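PDB 6VJ5: ESX-5 secretion-associated protein EspG5 from Mycobacterium marinum, which acts as a cytoplasmic chaperone specific for its cognate PE/PPE proteins, keeping PE/PPE dimers from aggregating and supporting their secretion. Local coordinates for residues Y226-S240 with T284-S298. Sequence-based numbering, arbitrary orientation.
Sequences YARQYRDDAKGPSAS and TVLDTLPYGEWKTHS
Gln229 reaches from its strand into the turn Leu289-Gly292 and clamps it with both ends of its amide. Gln229 OE1 accepts from Tyr291 N at 2.7 Å, a bent bond (136° at the hydrogen), while Gln229 NE2 gives a straighter bond of 3.0 Å to Gly292 O. That second acceptor lies in the amide plane, and NE2 also sits over one face of the His297 ring. A long amide suits this place because buried Gln229 can both donate to and accept from the turn backbone. Beside it the packing is tight: the one-carbon side chain of Ala227 lets branched leucines close in, its CB meeting Leu289 CD2 at 3.8 Å and Leu286 CD2 at 3.9 Å. Leu286 and Leu289 also touch strand 83-91. The Tyr291 ring is sandwiched between Pro290 CG and Arg231 CB, the latter a CH-pi contact 3.9 Å from the ring centroid. Toward solvent the contact loosens. A bend at chi3 (-83°) takes the exposed Arg231 guanidinium past His297, and Ala239 N makes just a weak bond of 3.4 Å to Thr288 O. The end of helix 275-286 and the C-terminal tail thus pack across a type II' beta-hairpin in the central antiparallel sheet of the EspG fold.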
# COMPACT_ATOMS: atom_id res chain seq x y z
N TYR C 226 -27.52 -4.47 -5.71
CA TYR C 226 -27.64 -3.71 -4.48
C TYR C 226 -27.12 -2.30 -4.73
O TYR C 226 -26.57 -2.00 -5.79
CB TYR C 226 -26.90 -4.39 -3.33
CG TYR C 226 -25.43 -4.63 -3.62
CD1 TYR C 226 -25.03 -5.71 -4.39
CD2 TYR C 226 -24.46 -3.78 -3.11
CE1 TYR C 226 -23.70 -5.93 -4.67
CE2 TYR C 226 -23.12 -4.00 -3.38
CZ TYR C 226 -22.75 -5.08 -4.16
OH TYR C 226 -21.42 -5.31 -4.43
N ALA C 227 -27.29 -1.44 -3.73
CA ALA C 227 -26.97 -0.03 -3.90
C ALA C 227 -26.30 0.52 -2.65
O ALA C 227 -26.38 -0.06 -1.56
CB ALA C 227 -28.23 0.80 -4.21
N ARG C 228 -25.65 1.67 -2.82
CA ARG C 228 -24.91 2.35 -1.76
C ARG C 228 -25.15 3.85 -1.89
O ARG C 228 -25.12 4.40 -3.00
CB ARG C 228 -23.41 2.02 -1.86
CG ARG C 228 -22.71 1.86 -0.52
CD ARG C 228 -21.42 1.03 -0.64
NE ARG C 228 -20.85 1.07 -1.98
CZ ARG C 228 -20.53 -0.01 -2.70
NH1 ARG C 228 -20.03 0.13 -3.91
NH2 ARG C 228 -20.70 -1.23 -2.20
N GLN C 229 -25.40 4.50 -0.76
CA GLN C 229 -25.68 5.93 -0.70
C GLN C 229 -24.65 6.63 0.18
O GLN C 229 -24.12 6.04 1.12
CB GLN C 229 -27.09 6.19 -0.16
CG GLN C 229 -27.86 7.25 -0.92
CD GLN C 229 -29.27 7.44 -0.38
OE1 GLN C 229 -29.60 6.95 0.70
NE2 GLN C 229 -30.10 8.15 -1.13
N TYR C 230 -24.39 7.90 -0.14
CA TYR C 230 -23.35 8.67 0.54
C TYR C 230 -23.87 10.03 0.98
O TYR C 230 -24.40 10.79 0.16
CB TYR C 230 -22.13 8.87 -0.38
CG TYR C 230 -21.48 7.59 -0.85
CD1 TYR C 230 -20.60 6.89 -0.04
CD2 TYR C 230 -21.74 7.07 -2.12
CE1 TYR C 230 -20.00 5.72 -0.46
CE2 TYR C 230 -21.14 5.90 -2.55
CZ TYR C 230 -20.28 5.23 -1.71
OH TYR C 230 -19.68 4.07 -2.13
N ARG C 231 -23.69 10.34 2.26
CA ARG C 231 -23.96 11.66 2.82
C ARG C 231 -22.72 12.13 3.57
O ARG C 231 -22.01 11.34 4.19
CB ARG C 231 -25.18 11.63 3.77
CG ARG C 231 -25.49 12.98 4.42
CD ARG C 231 -26.56 12.83 5.50
NE ARG C 231 -27.92 12.83 4.95
CZ ARG C 231 -29.02 12.57 5.65
NH1 ARG C 231 -28.93 12.27 6.94
NH2 ARG C 231 -30.20 12.60 5.05
N ASP C 232 -22.49 13.45 3.54
CA ASP C 232 -21.25 14.06 4.03
C ASP C 232 -20.07 13.13 3.76
O ASP C 232 -19.60 13.03 2.62
CB ASP C 232 -21.35 14.44 5.52
CG ASP C 232 -21.81 13.30 6.41
OD1 ASP C 232 -22.97 12.84 6.28
OD2 ASP C 232 -21.00 12.85 7.25
N ASP C 233 -19.58 12.44 4.79
CA ASP C 233 -18.55 11.42 4.61
C ASP C 233 -19.00 10.02 5.02
O ASP C 233 -18.26 9.06 4.78
CB ASP C 233 -17.28 11.79 5.40
CG ASP C 233 -16.12 10.85 5.13
OD1 ASP C 233 -15.65 10.79 3.97
OD2 ASP C 233 -15.68 10.17 6.08
N ALA C 234 -20.18 9.88 5.61
CA ALA C 234 -20.70 8.58 6.00
C ALA C 234 -21.34 7.87 4.80
O ALA C 234 -21.75 8.51 3.83
CB ALA C 234 -21.72 8.72 7.13
N LYS C 235 -21.42 6.55 4.89
CA LYS C 235 -21.95 5.74 3.79
C LYS C 235 -22.82 4.62 4.35
O LYS C 235 -22.76 4.29 5.54
CB LYS C 235 -20.82 5.17 2.93
CG LYS C 235 -20.07 4.00 3.56
CD LYS C 235 -18.63 3.91 3.04
CE LYS C 235 -17.96 2.60 3.42
NZ LYS C 235 -17.26 2.63 4.74
N GLY C 236 -23.64 4.05 3.47
CA GLY C 236 -24.52 2.96 3.84
C GLY C 236 -25.08 2.18 2.66
O GLY C 236 -25.47 2.76 1.63
N PRO C 237 -25.15 0.86 2.79
CA PRO C 237 -25.70 0.03 1.72
C PRO C 237 -27.21 -0.11 1.86
O PRO C 237 -27.81 0.18 2.90
CB PRO C 237 -25.02 -1.32 1.96
CG PRO C 237 -24.97 -1.40 3.46
CD PRO C 237 -24.73 0.04 3.95
N SER C 238 -27.83 -0.59 0.78
CA SER C 238 -29.24 -0.95 0.83
C SER C 238 -29.42 -2.14 1.76
O SER C 238 -28.66 -3.11 1.69
CB SER C 238 -29.78 -1.28 -0.56
OG SER C 238 -28.99 -2.27 -1.19
N ALA C 239 -30.42 -2.06 2.64
CA ALA C 239 -30.66 -3.16 3.57
C ALA C 239 -31.05 -4.44 2.85
O ALA C 239 -30.91 -5.53 3.41
CB ALA C 239 -31.77 -2.77 4.56
N SER C 240 -31.50 -4.33 1.60
CA SER C 240 -31.97 -5.46 0.82
C SER C 240 -31.12 -5.64 -0.42
O SER C 240 -30.59 -4.68 -0.98
CB SER C 240 -33.44 -5.25 0.40
OG SER C 240 -33.81 -6.17 -0.61
N THR C 284 -37.31 -1.98 -4.61
CA THR C 284 -37.25 -2.30 -3.19
C THR C 284 -35.84 -2.17 -2.65
O THR C 284 -35.65 -1.83 -1.48
CB THR C 284 -37.78 -3.71 -2.95
OG1 THR C 284 -39.15 -3.79 -3.37
CG2 THR C 284 -37.68 -4.08 -1.49
N VAL C 285 -34.84 -2.46 -3.48
CA VAL C 285 -33.45 -2.21 -3.10
C VAL C 285 -33.24 -0.72 -2.88
O VAL C 285 -32.71 -0.30 -1.84
CB VAL C 285 -32.51 -2.76 -4.18
CG1 VAL C 285 -31.09 -2.25 -3.96
CG2 VAL C 285 -32.55 -4.28 -4.20
N LEU C 286 -33.66 0.10 -3.85
CA LEU C 286 -33.39 1.53 -3.78
C LEU C 286 -34.18 2.20 -2.66
O LEU C 286 -33.71 3.19 -2.09
CB LEU C 286 -33.73 2.18 -5.12
CG LEU C 286 -32.90 1.69 -6.30
CD1 LEU C 286 -33.38 2.29 -7.61
CD2 LEU C 286 -31.42 2.01 -6.08
N ASP C 287 -35.36 1.68 -2.32
CA ASP C 287 -36.15 2.28 -1.26
C ASP C 287 -35.70 1.86 0.13
O ASP C 287 -36.22 2.39 1.11
CB ASP C 287 -37.63 1.95 -1.46
CG ASP C 287 -38.21 2.60 -2.71
OD1 ASP C 287 -37.64 3.60 -3.17
OD2 ASP C 287 -39.24 2.11 -3.22
N THR C 288 -34.74 0.93 0.23
CA THR C 288 -34.15 0.55 1.50
C THR C 288 -32.82 1.24 1.75
O THR C 288 -32.13 0.91 2.73
CB THR C 288 -33.97 -0.97 1.59
OG1 THR C 288 -33.20 -1.43 0.47
CG2 THR C 288 -35.32 -1.67 1.60
N LEU C 289 -32.42 2.17 0.89
CA LEU C 289 -31.22 2.95 1.13
C LEU C 289 -31.42 3.82 2.38
O LEU C 289 -32.54 4.25 2.69
CB LEU C 289 -30.91 3.83 -0.08
CG LEU C 289 -30.30 3.08 -1.26
CD1 LEU C 289 -30.40 3.90 -2.52
CD2 LEU C 289 -28.84 2.74 -0.95
N PRO C 290 -30.33 4.13 3.09
CA PRO C 290 -30.48 4.78 4.40
C PRO C 290 -30.84 6.26 4.33
O PRO C 290 -31.48 6.76 5.26
CB PRO C 290 -29.11 4.57 5.07
CG PRO C 290 -28.15 4.47 3.90
CD PRO C 290 -28.93 3.78 2.79
N TYR C 291 -30.44 6.98 3.28
CA TYR C 291 -30.56 8.43 3.25
C TYR C 291 -31.69 8.91 2.33
O TYR C 291 -31.62 9.99 1.75
CB TYR C 291 -29.24 9.07 2.83
CG TYR C 291 -28.04 8.60 3.63
CD1 TYR C 291 -28.14 8.33 4.99
CD2 TYR C 291 -26.80 8.43 3.02
CE1 TYR C 291 -27.04 7.89 5.72
CE2 TYR C 291 -25.70 8.00 3.74
CZ TYR C 291 -25.82 7.74 5.09
OH TYR C 291 -24.73 7.31 5.80
N GLY C 292 -32.75 8.11 2.20
CA GLY C 292 -33.96 8.59 1.55
C GLY C 292 -33.87 8.66 0.04
O GLY C 292 -33.01 8.05 -0.60
N GLU C 293 -34.78 9.45 -0.53
CA GLU C 293 -35.01 9.52 -1.97
C GLU C 293 -33.73 9.42 -2.78
O GLU C 293 -32.88 10.32 -2.73
CB GLU C 293 -35.74 10.82 -2.31
CG GLU C 293 -37.16 10.88 -1.79
CD GLU C 293 -37.85 12.18 -2.12
OE1 GLU C 293 -37.22 13.05 -2.77
OE2 GLU C 293 -39.02 12.35 -1.73
N TRP C 294 -33.62 8.35 -3.56
CA TRP C 294 -32.37 8.04 -4.24
C TRP C 294 -32.18 8.87 -5.51
O TRP C 294 -31.05 9.24 -5.84
CB TRP C 294 -32.31 6.55 -4.57
CG TRP C 294 -33.43 6.08 -5.45
CD1 TRP C 294 -34.68 5.70 -5.06
CD2 TRP C 294 -33.40 5.94 -6.87
NE1 TRP C 294 -35.43 5.33 -6.15
CE2 TRP C 294 -34.67 5.47 -7.27
CE3 TRP C 294 -32.43 6.17 -7.85
CZ2 TRP C 294 -34.98 5.22 -8.61
CZ3 TRP C 294 -32.74 5.92 -9.17
CH2 TRP C 294 -34.01 5.45 -9.54
N LYS C 295 -33.26 9.16 -6.23
CA LYS C 295 -33.12 9.90 -7.49
C LYS C 295 -32.48 11.26 -7.26
O LYS C 295 -31.76 11.76 -8.13
CB LYS C 295 -34.48 10.05 -8.16
CG LYS C 295 -35.18 8.73 -8.41
CD LYS C 295 -35.93 8.71 -9.73
CE LYS C 295 -37.38 9.14 -9.57
NZ LYS C 295 -38.25 8.48 -10.60
N THR C 296 -32.72 11.87 -6.10
CA THR C 296 -32.16 13.18 -5.75
C THR C 296 -31.54 13.07 -4.37
O THR C 296 -32.26 12.92 -3.37
CB THR C 296 -33.23 14.26 -5.79
OG1 THR C 296 -34.37 13.84 -5.02
CG2 THR C 296 -33.66 14.55 -7.22
N HIS C 297 -30.21 13.14 -4.30
CA HIS C 297 -29.53 13.13 -3.01
C HIS C 297 -28.08 13.52 -3.21
O HIS C 297 -27.49 13.24 -4.26
CB HIS C 297 -29.62 11.75 -2.35
CG HIS C 297 -29.30 11.77 -0.89
ND1 HIS C 297 -28.06 11.43 -0.39
CD2 HIS C 297 -30.05 12.11 0.19
CE1 HIS C 297 -28.06 11.56 0.92
NE2 HIS C 297 -29.26 11.96 1.30
N SER C 298 -27.52 14.17 -2.20
CA SER C 298 -26.13 14.62 -2.24
C SER C 298 -25.48 14.56 -0.87
O SER C 298 -24.29 14.30 -0.75
CB SER C 298 -26.06 16.05 -2.79
OG SER C 298 -26.58 16.11 -4.11